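Local coordinates for Lmo0651 protein (Listeria monocytogenes serovar 1/2a, PDB 6EP3) that controls the expression of the Agr system as a GntR-family transcription factor, probably by binding specific DNA sequences as an activator, at residues B[177-182]-B[207-212]; B[93-98]-B[197-202]; B[10-15]-B[40-45]; B[88-93]-B[151-156]. One frame throughout, in Å; residues are numbered along the deposited sequence.

Interaction 1. Residues B[177-182]-B[207-212]; sequences EWTNKK and AELTIQ
W178 on helix 173-192 and E208 on helix 195-219 meet through carbon. The aliphatic part of E208 lies over one face of the six-membered ring of the indole, a CH-pi contact in which CG stands 3.9 Å from the ring centroid of W178. E208 CB comes closer still to the rim, 3.3 Å from W178 CH2. On the opposite face of the same ring rests CG of K182, one helical turn further on, and the indole is sandwiched between two methylene chains.

The second contact is lighter: the CD2 methyl of L209 reaches T179 OG1 at 3.9 Å. That hydroxyl already hydrogen-bonds I175 O, the preceding turn of its own helix, which makes threonine tolerable in a buried place beside leucine and H133 of helix 126-142.

The polar end of E208 is engaged within its own helix, 195-219. The bend of E208 at chi2 (60°) turns its carboxylate off the ring, their planes 68° apart, and OE2 accepts a nearly straight bond of 2.9 Å from Q212 NE2. Glutamate therefore suits this partly exposed edge by serving twice: its methylenes cover the aromatic surface, while its charge is kept for an amide and, probably, solvent.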
loop_
_atom_site.group_PDB
_atom_site.type_symbol
_atom_site.label_atom_id
_atom_site.label_comp_id
_atom_site.label_asym_id
_atom_site.label_seq_id
_atom_site.Cartn_x
_atom_site.Cartn_y
_atom_site.Cartn_z
ATOM N N GLU B 177 -20.711 9.111 18.939
ATOM C CA GLU B 177 -21.114 10.511 18.882
ATOM C C GLU B 177 -19.913 11.435 18.998
ATOM O O GLU B 177 -19.861 12.476 18.335
ATOM C CB GLU B 177 -22.134 10.811 19.978
ATOM C CG GLU B 177 -23.498 10.206 19.710
ATOM C CD GLU B 177 -24.477 10.450 20.833
ATOM O OE1 GLU B 177 -24.065 10.995 21.880
ATOM O OE2 GLU B 177 -25.662 10.101 20.665
ATOM N N TRP B 178 -18.926 11.061 19.814
ATOM C CA TRP B 178 -17.706 11.853 19.889
ATOM C C TRP B 178 -16.975 11.859 18.553
ATOM O O TRP B 178 -16.492 12.907 18.105
ATOM C CB TRP B 178 -16.808 11.316 21.001
ATOM C CG TRP B 178 -15.570 12.117 21.193
ATOM C CD1 TRP B 178 -15.406 13.188 22.021
ATOM C CD2 TRP B 178 -14.309 11.910 20.548
ATOM N NE1 TRP B 178 -14.120 13.665 21.928
ATOM C CE2 TRP B 178 -13.426 12.895 21.031
ATOM C CE3 TRP B 178 -13.842 10.985 19.610
ATOM C CZ2 TRP B 178 -12.102 12.984 20.606
ATOM C CZ3 TRP B 178 -12.524 11.074 19.190
ATOM C CH2 TRP B 178 -11.674 12.070 19.682
ATOM N N THR B 179 -16.892 10.699 17.895
ATOM C CA THR B 179 -16.233 10.634 16.593
ATOM C C THR B 179 -16.990 11.448 15.550
ATOM O O THR B 179 -16.375 12.124 14.716
ATOM C CB THR B 179 -16.089 9.177 16.152
ATOM O OG1 THR B 179 -15.477 8.419 17.204
ATOM C CG2 THR B 179 -15.240 9.073 14.896
ATOM N N ASN B 180 -18.323 11.409 15.589
ATOM C CA ASN B 180 -19.111 12.222 14.666
ATOM C C ASN B 180 -18.874 13.711 14.909
ATOM O O ASN B 180 -18.727 14.492 13.957
ATOM C CB ASN B 180 -20.597 11.892 14.804
ATOM C CG ASN B 180 -20.924 10.464 14.403
ATOM O OD1 ASN B 180 -20.084 9.747 13.852
ATOM N ND2 ASN B 180 -22.159 10.049 14.668
ATOM N N LYS B 181 -18.839 14.121 16.180
ATOM C CA LYS B 181 -18.572 15.518 16.505
ATOM C C LYS B 181 -17.188 15.936 16.030
ATOM O O LYS B 181 -17.011 17.042 15.509
ATOM C CB LYS B 181 -18.709 15.746 18.012
ATOM C CG LYS B 181 -18.167 17.091 18.488
ATOM C CD LYS B 181 -18.438 17.322 19.970
ATOM C CE LYS B 181 -17.555 16.440 20.845
ATOM N NZ LYS B 181 -17.911 16.555 22.289
ATOM N N LYS B 182 -16.195 15.062 16.198
ATOM C CA LYS B 182 -14.846 15.381 15.741
ATOM C C LYS B 182 -14.798 15.509 14.225
ATOM O O LYS B 182 -14.140 16.409 13.690
ATOM C CB LYS B 182 -13.868 14.311 16.219
ATOM C CG LYS B 182 -13.335 14.545 17.621
ATOM C CD LYS B 182 -12.373 15.723 17.655
ATOM C CE LYS B 182 -12.048 16.138 19.080
ATOM N NZ LYS B 182 -13.256 16.648 19.790
ATOM N N ALA B 207 -5.591 10.135 18.320
ATOM C CA ALA B 207 -5.039 9.793 19.629
ATOM C C ALA B 207 -6.100 9.183 20.532
ATOM O O ALA B 207 -5.848 8.184 21.224
ATOM C CB ALA B 207 -4.430 11.034 20.281
ATOM N N GLU B 208 -7.302 9.758 20.527
ATOM C CA GLU B 208 -8.364 9.210 21.360
ATOM C C GLU B 208 -8.790 7.834 20.866
ATOM O O GLU B 208 -9.043 6.929 21.673
ATOM C CB GLU B 208 -9.551 10.169 21.403
ATOM C CG GLU B 208 -10.733 9.659 22.211
ATOM C CD GLU B 208 -10.374 9.392 23.662
ATOM O OE1 GLU B 208 -9.514 10.119 24.210
ATOM O OE2 GLU B 208 -10.952 8.456 24.253
ATOM N N LEU B 209 -8.841 7.636 19.546
ATOM C CA LEU B 209 -9.218 6.314 19.058
ATOM C C LEU B 209 -8.123 5.284 19.307
ATOM O O LEU B 209 -8.425 4.105 19.511
ATOM C CB LEU B 209 -9.573 6.371 17.575
ATOM C CG LEU B 209 -10.789 7.239 17.246
ATOM C CD1 LEU B 209 -10.919 7.466 15.748
ATOM C CD2 LEU B 209 -12.048 6.590 17.809
ATOM N N THR B 210 -6.861 5.715 19.368
ATOM C CA THR B 210 -5.778 4.815 19.754
ATOM C C THR B 210 -5.912 4.404 21.212
ATOM O O THR B 210 -5.759 3.222 21.561
ATOM C CB THR B 210 -4.429 5.499 19.515
ATOM O OG1 THR B 210 -4.258 5.760 18.116
ATOM C CG2 THR B 210 -3.286 4.636 20.019
ATOM N N ILE B 211 -6.192 5.377 22.081
ATOM C CA ILE B 211 -6.447 5.066 23.482
ATOM C C ILE B 211 -7.580 4.055 23.598
ATOM O O ILE B 211 -7.485 3.071 24.343
ATOM C CB ILE B 211 -6.756 6.350 24.273
ATOM C CG1 ILE B 211 -5.461 7.040 24.695
ATOM C CG2 ILE B 211 -7.593 6.030 25.502
ATOM C CD1 ILE B 211 -4.737 6.326 25.816
ATOM N N GLN B 212 -8.659 4.266 22.843
ATOM C CA GLN B 212 -9.783 3.340 22.931
ATOM C C GLN B 212 -9.430 1.970 22.360
ATOM O O GLN B 212 -9.907 0.950 22.870
ATOM C CB GLN B 212 -11.008 3.921 22.228
ATOM C CG GLN B 212 -11.623 5.106 22.945
ATOM C CD GLN B 212 -11.889 4.826 24.413
ATOM O OE1 GLN B 212 -12.302 3.726 24.790
ATOM N NE2 GLN B 212 -11.671 5.832 25.250
#

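Interaction 2. Residues B[93-98]-B[197-202]; sequences AAIAKA and LARKTI. With SO4 (sulfate ion), chain P.
R199 of helix 195-219 runs alongside I95 of helix 77-101, the two side chains lying side by side and pointing opposite ways, so that R199 CG lies 3.8 Å from I95 CG2. Beyond this aliphatic part the arginine chain bends at chi3 (74°), which carries the guanidinium over A96. The methyl of A96 then sits above one face of the flat group, its CB 3.7 Å from R199 CZ; a residue as small as alanine lets the planar head come down close to the helix.

The edge of the guanidinium points elsewhere. A sulfate ion, probably taken from the crystallisation liquor, lies in its plane and is gripped by two N-H groups side by side: R199 NH1 gives a bond of 2.8 Å to O4 and NH2 one of 2.9 Å to O3, both nearly straight. NH2 also forms a salt bridge with D92, one turn before A96, and this carboxylate would help to hold the head against helix 77-101.

Deeper in, I95 turns CG1 toward I202, whose CD1 lies 3.9 Å away as the two side chains cross. Branched aliphatic residues fill this buried side, with F143 also on I95, while the charged group sits at the partly exposed side. The axes of 93-98 and 197-202 run antiparallel (175°), 10.4 Å apart at closest approach, a gap bridged by I95, I202 and the R199 chain. This pairs the first and last helices of the all-helical bundle that forms the C-terminal FCD domain of this GntR subfamily.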
loop_
_atom_site.group_PDB
_atom_site.type_symbol
_atom_site.label_atom_id
_atom_site.label_comp_id
_atom_site.label_asym_id
_atom_site.label_seq_id
_atom_site.Cartn_x
_atom_site.Cartn_y
_atom_site.Cartn_z
ATOM N N ALA B 93 -0.643 14.544 5.899
ATOM C CA ALA B 93 0.060 15.004 4.708
ATOM C C ALA B 93 -0.915 15.444 3.623
ATOM O O ALA B 93 -0.638 16.394 2.885
ATOM C CB ALA B 93 0.994 13.915 4.185
ATOM N N ALA B 94 -2.061 14.771 3.509
ATOM C CA ALA B 94 -3.068 15.196 2.543
ATOM C C ALA B 94 -3.534 16.611 2.839
ATOM O O ALA B 94 -3.584 17.466 1.942
ATOM C CB ALA B 94 -4.254 14.231 2.556
ATOM N N ILE B 95 -3.875 16.879 4.101
ATOM C CA ILE B 95 -4.356 18.211 4.457
ATOM C C ILE B 95 -3.255 19.246 4.255
ATOM O O ILE B 95 -3.500 20.346 3.741
ATOM C CB ILE B 95 -4.907 18.217 5.895
ATOM C CG1 ILE B 95 -6.073 17.237 6.009
ATOM C CG2 ILE B 95 -5.400 19.595 6.276
ATOM C CD1 ILE B 95 -7.090 17.390 4.900
ATOM N N ALA B 96 -2.019 18.903 4.622
ATOM C CA ALA B 96 -0.909 19.835 4.453
ATOM C C ALA B 96 -0.685 20.165 2.981
ATOM O O ALA B 96 -0.490 21.329 2.616
ATOM C CB ALA B 96 0.361 19.255 5.079
ATOM N N LYS B 97 -0.695 19.146 2.120
ATOM C CA LYS B 97 -0.489 19.380 0.696
ATOM C C LYS B 97 -1.612 20.218 0.107
ATOM O O LYS B 97 -1.359 21.169 -0.643
ATOM C CB LYS B 97 -0.367 18.047 -0.042
ATOM C CG LYS B 97 -0.020 18.186 -1.520
ATOM C CD LYS B 97 -0.086 16.843 -2.233
ATOM C CE LYS B 97 0.198 16.988 -3.723
ATOM N NZ LYS B 97 -0.068 15.718 -4.453
ATOM N N ALA B 98 -2.863 19.887 0.440
ATOM C CA ALA B 98 -3.985 20.651 -0.095
ATOM C C ALA B 98 -3.906 22.109 0.333
ATOM O O ALA B 98 -4.109 23.014 -0.485
ATOM C CB ALA B 98 -5.309 20.031 0.353
ATOM N N LEU B 197 -5.644 24.138 12.914
ATOM C CA LEU B 197 -6.632 23.664 13.876
ATOM C C LEU B 197 -7.261 22.359 13.412
ATOM O O LEU B 197 -7.457 21.437 14.213
ATOM C CB LEU B 197 -7.702 24.735 14.092
ATOM C CG LEU B 197 -7.529 25.608 15.338
ATOM C CD1 LEU B 197 -8.621 26.661 15.414
ATOM C CD2 LEU B 197 -7.526 24.753 16.592
ATOM N N ALA B 198 -7.568 22.252 12.116
ATOM C CA ALA B 198 -8.102 21.001 11.587
ATOM C C ALA B 198 -7.103 19.861 11.744
ATOM O O ALA B 198 -7.478 18.732 12.081
ATOM C CB ALA B 198 -8.494 21.178 10.120
ATOM N N ARG B 199 -5.821 20.135 11.506
ATOM C CA ARG B 199 -4.822 19.080 11.620
ATOM C C ARG B 199 -4.662 18.627 13.065
ATOM O O ARG B 199 -4.551 17.426 13.341
ATOM C CB ARG B 199 -3.490 19.555 11.048
ATOM C CG ARG B 199 -3.534 19.828 9.560
ATOM C CD ARG B 199 -2.248 20.476 9.096
ATOM N NE ARG B 199 -1.154 19.516 9.054
ATOM C CZ ARG B 199 0.099 19.835 8.758
ATOM N NH1 ARG B 199 0.413 21.094 8.483
ATOM N NH2 ARG B 199 1.036 18.900 8.737
ATOM N N LYS B 200 -4.685 19.570 14.009
ATOM C CA LYS B 200 -4.594 19.173 15.409
ATOM C C LYS B 200 -5.862 18.462 15.870
ATOM O O LYS B 200 -5.793 17.565 16.716
ATOM C CB LYS B 200 -4.288 20.387 16.284
ATOM C CG LYS B 200 -2.989 21.099 15.897
ATOM C CD LYS B 200 -1.854 20.096 15.620
ATOM C CE LYS B 200 -0.513 20.588 16.145
ATOM N NZ LYS B 200 0.014 19.749 17.259
ATOM N N THR B 201 -7.016 18.792 15.284
ATOM C CA THR B 201 -8.231 18.046 15.593
ATOM C C THR B 201 -8.148 16.620 15.066
ATOM O O THR B 201 -8.574 15.675 15.740
ATOM C CB THR B 201 -9.453 18.755 15.006
ATOM O OG1 THR B 201 -9.440 20.135 15.394
ATOM C CG2 THR B 201 -10.731 18.110 15.512
ATOM N N ILE B 202 -7.611 16.452 13.856
ATOM C CA ILE B 202 -7.386 15.117 13.305
ATOM C C ILE B 202 -6.474 14.317 14.226
ATOM O O ILE B 202 -6.724 13.140 14.527
ATOM C CB ILE B 202 -6.785 15.221 11.893
ATOM C CG1 ILE B 202 -7.780 15.858 10.925
ATOM C CG2 ILE B 202 -6.340 13.853 11.395
ATOM C CD1 ILE B 202 -7.173 16.200 9.587
HETATM S S SO4 P . 4.132 20.950 7.513
HETATM O O1 SO4 P . 5.093 21.212 8.580
HETATM O O2 SO4 P . 4.773 21.147 6.217
HETATM O O3 SO4 P . 3.657 19.573 7.614
HETATM O O4 SO4 P . 3.007 21.871 7.640
#

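Interaction 3. Residues B[10-15]-B[40-45]; sequences KMVYNL and FGVSRS
L15 lies over one face of the F40 ring, its CB 4.0 Å from the ring centroid in a CH-pi contact and its CD1 3.6 Å from F40 CD1. The two side chains run antiparallel to one another, which lets leucine use both its CB and a branch methyl on the flat surface. V12, one turn earlier, adds a methyl from an oblique direction, CG1 at 4.1 Å from F40 CD2. Its other branch, CG2, turns to V42 and packs at 3.5 Å on V42 CG1; with CG1 anti to the backbone N (chi1 163°), valine can serve both partners at once.

These residues belong to the winged helix-turn-helix domain of the GntR family: helix 8-21 packs on the turn between helices 33-40 and 44-56.

The turn itself places F40 and V42. G41 has positive phi, easily adopted by glycine, and is the C-prime residue of a Schellman motif in which V42 N bonds A37 O and G41 N bonds R38 O. The chain thus turns sharply at G41, and F40 and V42 both face helix 8-21. Further out, Y13 packs on A50, T53 and L54, and its hydroxyl bonds Q57, tying helix 8-21 to helix 44-56 as well. R44 forms a salt bridge with E33, joining the two helices that flank the turn.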
loop_
_atom_site.group_PDB
_atom_site.type_symbol
_atom_site.label_atom_id
_atom_site.label_comp_id
_atom_site.label_asym_id
_atom_site.label_seq_id
_atom_site.Cartn_x
_atom_site.Cartn_y
_atom_site.Cartn_z
ATOM N N LYS B 10 -16.672 -15.097 -6.130
ATOM C CA LYS B 10 -16.691 -14.366 -4.867
ATOM C C LYS B 10 -17.033 -15.290 -3.701
ATOM O O LYS B 10 -16.330 -15.292 -2.685
ATOM C CB LYS B 10 -17.644 -13.165 -4.963
ATOM C CG LYS B 10 -19.093 -13.388 -4.559
ATOM C CD LYS B 10 -19.687 -12.119 -3.956
ATOM C CE LYS B 10 -21.196 -12.224 -3.797
ATOM N NZ LYS B 10 -21.930 -11.839 -5.030
ATOM N N MET B 11 -18.053 -16.138 -3.864
ATOM C CA MET B 11 -18.361 -17.162 -2.869
ATOM C C MET B 11 -17.090 -17.855 -2.407
ATOM O O MET B 11 -16.729 -17.804 -1.225
ATOM C CB MET B 11 -19.345 -18.186 -3.443
ATOM C CG MET B 11 -19.446 -19.458 -2.607
ATOM S SD MET B 11 -20.443 -20.757 -3.366
ATOM C CE MET B 11 -22.090 -20.250 -2.870
ATOM N N VAL B 12 -16.380 -18.479 -3.349
ATOM C CA VAL B 12 -15.180 -19.229 -2.991
ATOM C C VAL B 12 -14.217 -18.318 -2.249
ATOM O O VAL B 12 -13.754 -18.634 -1.144
ATOM C CB VAL B 12 -14.529 -19.831 -4.249
ATOM C CG1 VAL B 12 -13.095 -20.247 -3.960
ATOM C CG2 VAL B 12 -15.339 -21.005 -4.745
ATOM N N TYR B 13 -13.965 -17.136 -2.822
ATOM C CA TYR B 13 -13.153 -16.130 -2.154
ATOM C C TYR B 13 -13.603 -15.971 -0.710
ATOM O O TYR B 13 -12.849 -16.260 0.230
ATOM C CB TYR B 13 -13.240 -14.803 -2.915
ATOM C CG TYR B 13 -12.561 -13.639 -2.224
ATOM C CD1 TYR B 13 -11.221 -13.369 -2.449
ATOM C CD2 TYR B 13 -13.264 -12.799 -1.365
ATOM C CE1 TYR B 13 -10.591 -12.309 -1.829
ATOM C CE2 TYR B 13 -12.641 -11.734 -0.741
ATOM C CZ TYR B 13 -11.301 -11.496 -0.976
ATOM O OH TYR B 13 -10.672 -10.439 -0.361
ATOM N N ASN B 14 -14.867 -15.577 -0.528
ATOM C CA ASN B 14 -15.392 -15.363 0.814
ATOM C C ASN B 14 -15.181 -16.597 1.675
ATOM O O ASN B 14 -14.681 -16.503 2.802
ATOM C CB ASN B 14 -16.871 -14.986 0.747
ATOM C CG ASN B 14 -17.078 -13.522 0.424
ATOM O OD1 ASN B 14 -17.110 -13.129 -0.743
ATOM N ND2 ASN B 14 -17.202 -12.702 1.459
ATOM N N LEU B 15 -15.508 -17.772 1.132
ATOM C CA LEU B 15 -15.307 -19.012 1.868
ATOM C C LEU B 15 -13.871 -19.101 2.365
ATOM O O LEU B 15 -13.618 -19.213 3.571
ATOM C CB LEU B 15 -15.660 -20.206 0.980
ATOM C CG LEU B 15 -17.149 -20.561 0.941
ATOM C CD1 LEU B 15 -17.388 -21.800 0.091
ATOM C CD2 LEU B 15 -17.705 -20.746 2.347
ATOM N N PHE B 40 -14.879 -27.197 -1.207
ATOM C CA PHE B 40 -15.901 -26.279 -1.692
ATOM C C PHE B 40 -16.724 -26.852 -2.839
ATOM O O PHE B 40 -17.696 -26.214 -3.257
ATOM C CB PHE B 40 -15.264 -24.962 -2.147
ATOM C CG PHE B 40 -14.478 -24.259 -1.077
ATOM C CD1 PHE B 40 -14.824 -24.378 0.259
ATOM C CD2 PHE B 40 -13.390 -23.469 -1.414
ATOM C CE1 PHE B 40 -14.096 -23.722 1.239
ATOM C CE2 PHE B 40 -12.659 -22.811 -0.438
ATOM C CZ PHE B 40 -13.014 -22.939 0.890
ATOM N N GLY B 41 -16.365 -28.025 -3.355
ATOM C CA GLY B 41 -17.061 -28.553 -4.511
ATOM C C GLY B 41 -16.870 -27.748 -5.769
ATOM O O GLY B 41 -17.724 -27.776 -6.657
ATOM N N VAL B 42 -15.770 -27.020 -5.865
ATOM C CA VAL B 42 -15.510 -26.128 -6.983
ATOM C C VAL B 42 -14.341 -26.639 -7.807
ATOM O O VAL B 42 -13.543 -27.478 -7.375
ATOM C CB VAL B 42 -15.255 -24.685 -6.499
ATOM C CG1 VAL B 42 -16.315 -24.287 -5.502
ATOM C CG2 VAL B 42 -13.883 -24.582 -5.847
ATOM N N SER B 43 -14.260 -26.138 -9.037
ATOM C CA SER B 43 -13.095 -26.350 -9.876
ATOM C C SER B 43 -11.962 -25.452 -9.389
ATOM O O SER B 43 -12.130 -24.632 -8.483
ATOM C CB SER B 43 -13.433 -26.080 -11.341
ATOM O OG SER B 43 -12.353 -26.437 -12.183
ATOM N N ARG B 44 -10.787 -25.596 -9.994
ATOM C CA ARG B 44 -9.652 -24.813 -9.530
ATOM C C ARG B 44 -9.613 -23.413 -10.128
ATOM O O ARG B 44 -8.898 -22.555 -9.600
ATOM C CB ARG B 44 -8.346 -25.552 -9.825
ATOM C CG ARG B 44 -7.836 -26.355 -8.636
ATOM C CD ARG B 44 -6.325 -26.258 -8.477
ATOM N NE ARG B 44 -5.870 -24.962 -7.981
ATOM C CZ ARG B 44 -5.227 -24.066 -8.723
ATOM N NH1 ARG B 44 -4.980 -24.319 -10.000
ATOM N NH2 ARG B 44 -4.833 -22.919 -8.187
ATOM N N SER B 45 -10.363 -23.156 -11.201
ATOM C CA SER B 45 -10.361 -21.819 -11.792
ATOM C C SER B 45 -10.842 -20.744 -10.826
ATOM O O SER B 45 -10.186 -19.690 -10.740
ATOM C CB SER B 45 -11.188 -21.815 -13.083
ATOM O OG SER B 45 -11.441 -20.486 -13.512
#

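Interaction 4. Residues B[88-93]-B[151-156]; sequences EIFVDA and RIVKQI
With chi1 at -86°, F90 sets its CG anti to the carbonyl carbon and sends the ring out from helix 77-101 toward helix 147-163. There it meets two neighbouring residues, I152 and V153, each of which offers its CG2 methyl. In V153, chi1 of -178° puts CG1 anti to the backbone N, which leaves CG2, opposite the carbonyl carbon, as the branch that meets the ring.

The ring touches the two methyls with different atoms. F90 CD2 lies 3.6 Å from V153 CG2, the two side chains reaching past one another from their separate helices. Further out along the same side of the ring, F90 CE2 lies 3.7 Å from I152 CG2, where the isoleucine chain stands roughly perpendicular to the phenylalanine. Both methyls approach obliquely. Phenylalanine suits the place because its long, flat side chain spans the distance between the helices, whose nearest CA atoms, those of F90 and V153, are 8.3 Å apart; compact beta-branched residues answer it from the other side.

Contacts here are wholly apolar. V153 also packs on I87 and on I141 of helix 126-142, toward the interior of the bundle. At the other end, F90 meets F90 of the second subunit with their planes at about 75°, and I152 packs on I152 of that subunit. The contact therefore joins the hydrophobic core of the helical FCD domain to the subunit interface of a dimer, the form in which GntR-family regulators typically bind DNA.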
loop_
_atom_site.group_PDB
_atom_site.type_symbol
_atom_site.label_atom_id
_atom_site.label_comp_id
_atom_site.label_asym_id
_atom_site.label_seq_id
_atom_site.Cartn_x
_atom_site.Cartn_y
_atom_site.Cartn_z
ATOM N N GLU B 88 -2.888 8.015 9.667
ATOM C CA GLU B 88 -2.833 9.388 10.151
ATOM C C GLU B 88 -1.727 10.188 9.479
ATOM O O GLU B 88 -1.910 11.379 9.201
ATOM C CB GLU B 88 -2.644 9.401 11.668
ATOM C CG GLU B 88 -2.513 10.798 12.262
ATOM C CD GLU B 88 -2.272 10.787 13.762
ATOM O OE1 GLU B 88 -2.181 9.687 14.350
ATOM O OE2 GLU B 88 -2.180 11.883 14.354
ATOM N N ILE B 89 -0.585 9.563 9.185
ATOM C CA ILE B 89 0.410 10.274 8.389
ATOM C C ILE B 89 -0.166 10.611 7.018
ATOM O O ILE B 89 0.015 11.729 6.513
ATOM C CB ILE B 89 1.747 9.504 8.314
ATOM C CG1 ILE B 89 1.677 8.277 7.414
ATOM C CG2 ILE B 89 2.216 9.114 9.709
ATOM C CD1 ILE B 89 2.998 7.573 7.282
ATOM N N PHE B 90 -0.901 9.669 6.408
ATOM C CA PHE B 90 -1.524 9.967 5.118
ATOM C C PHE B 90 -2.514 11.132 5.219
ATOM O O PHE B 90 -2.514 12.032 4.369
ATOM C CB PHE B 90 -2.217 8.722 4.569
ATOM C CG PHE B 90 -1.304 7.820 3.796
ATOM C CD1 PHE B 90 -0.440 8.338 2.845
ATOM C CD2 PHE B 90 -1.305 6.455 4.021
ATOM C CE1 PHE B 90 0.406 7.510 2.134
ATOM C CE2 PHE B 90 -0.463 5.621 3.311
ATOM C CZ PHE B 90 0.395 6.150 2.367
ATOM N N VAL B 91 -3.359 11.137 6.253
ATOM C CA VAL B 91 -4.378 12.183 6.386
ATOM C C VAL B 91 -3.723 13.544 6.602
ATOM O O VAL B 91 -4.084 14.545 5.959
ATOM C CB VAL B 91 -5.351 11.848 7.532
ATOM C CG1 VAL B 91 -6.316 13.003 7.769
ATOM C CG2 VAL B 91 -6.114 10.568 7.244
ATOM N N ASP B 92 -2.764 13.606 7.529
ATOM C CA ASP B 92 -2.112 14.873 7.830
ATOM C C ASP B 92 -1.366 15.411 6.618
ATOM O O ASP B 92 -1.441 16.609 6.321
ATOM C CB ASP B 92 -1.166 14.709 9.019
ATOM C CG ASP B 92 -0.525 16.018 9.432
ATOM O OD1 ASP B 92 -1.236 16.869 10.010
ATOM O OD2 ASP B 92 0.684 16.199 9.174
ATOM N N ALA B 93 -0.643 14.544 5.899
ATOM C CA ALA B 93 0.060 15.004 4.708
ATOM C C ALA B 93 -0.915 15.444 3.623
ATOM O O ALA B 93 -0.638 16.394 2.885
ATOM C CB ALA B 93 0.994 13.915 4.185
ATOM N N ARG B 151 -5.905 4.026 -2.522
ATOM C CA ARG B 151 -5.968 2.568 -2.629
ATOM C C ARG B 151 -5.235 1.892 -1.475
ATOM O O ARG B 151 -5.688 0.863 -0.954
ATOM C CB ARG B 151 -5.377 2.104 -3.960
ATOM C CG ARG B 151 -6.134 2.555 -5.199
ATOM C CD ARG B 151 -5.487 1.985 -6.458
ATOM N NE ARG B 151 -4.620 2.949 -7.132
ATOM C CZ ARG B 151 -5.035 3.856 -8.008
ATOM N NH1 ARG B 151 -6.317 3.933 -8.329
ATOM N NH2 ARG B 151 -4.163 4.687 -8.564
ATOM N N ILE B 152 -4.090 2.446 -1.073
ATOM C CA ILE B 152 -3.354 1.892 0.063
ATOM C C ILE B 152 -4.221 1.915 1.316
ATOM O O ILE B 152 -4.341 0.913 2.038
ATOM C CB ILE B 152 -2.041 2.667 0.272
ATOM C CG1 ILE B 152 -1.029 2.319 -0.822
ATOM C CG2 ILE B 152 -1.471 2.411 1.660
ATOM C CD1 ILE B 152 0.086 3.339 -0.953
ATOM N N VAL B 153 -4.848 3.059 1.590
ATOM C CA VAL B 153 -5.655 3.156 2.799
ATOM C C VAL B 153 -6.914 2.306 2.687
ATOM O O VAL B 153 -7.410 1.794 3.695
ATOM C CB VAL B 153 -5.973 4.627 3.102
ATOM C CG1 VAL B 153 -6.775 4.745 4.384
ATOM C CG2 VAL B 153 -4.671 5.401 3.222
ATOM N N LYS B 154 -7.428 2.099 1.472
ATOM C CA LYS B 154 -8.545 1.173 1.304
ATOM C C LYS B 154 -8.136 -0.246 1.677
ATOM O O LYS B 154 -8.896 -0.973 2.330
ATOM C CB LYS B 154 -9.060 1.215 -0.133
ATOM C CG LYS B 154 -10.019 2.361 -0.435
ATOM C CD LYS B 154 -10.508 2.292 -1.877
ATOM C CE LYS B 154 -11.569 3.345 -2.161
ATOM N NZ LYS B 154 -12.016 3.329 -3.586
ATOM N N GLN B 155 -6.934 -0.655 1.264
ATOM C CA GLN B 155 -6.439 -1.979 1.634
ATOM C C GLN B 155 -6.277 -2.095 3.147
ATOM O O GLN B 155 -6.610 -3.128 3.750
ATOM C CB GLN B 155 -5.104 -2.249 0.935
ATOM C CG GLN B 155 -5.246 -2.987 -0.380
ATOM C CD GLN B 155 -5.799 -4.384 -0.219
ATOM O OE1 GLN B 155 -6.569 -4.855 -1.056
ATOM N NE2 GLN B 155 -5.413 -5.058 0.860
ATOM N N ILE B 156 -5.767 -1.034 3.776
ATOM C CA ILE B 156 -5.647 -1.012 5.234
ATOM C C ILE B 156 -7.015 -1.163 5.892
ATOM O O ILE B 156 -7.174 -1.903 6.872
ATOM C CB ILE B 156 -4.956 0.280 5.697
ATOM C CG1 ILE B 156 -3.469 0.257 5.348
ATOM C CG2 ILE B 156 -5.169 0.484 7.191
ATOM C CD1 ILE B 156 -2.757 1.511 5.781
#

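How the interactions relate
Along the chain interaction 3 comes first and closes before the others open. It lies in the N-terminal DNA-binding domain, its centre about 31 to 43 Å from those of the other three, which belong to the C-terminal helical bundle. There, interactions 2 and 4 share helix 77-101 and A93, with centres about 13 Å apart, and both reach the second subunit; the D92–R199 salt bridge connects them directly. Interactions 1 and 2 share helix 195-219 and touch where K182 packs on T201. The final helix thus links interaction 1, which no other chain touches, to interaction 2. The domain that probably reads DNA is built separately, though the nearest atoms of interactions 3 and 4 come within about 7 Å without touching.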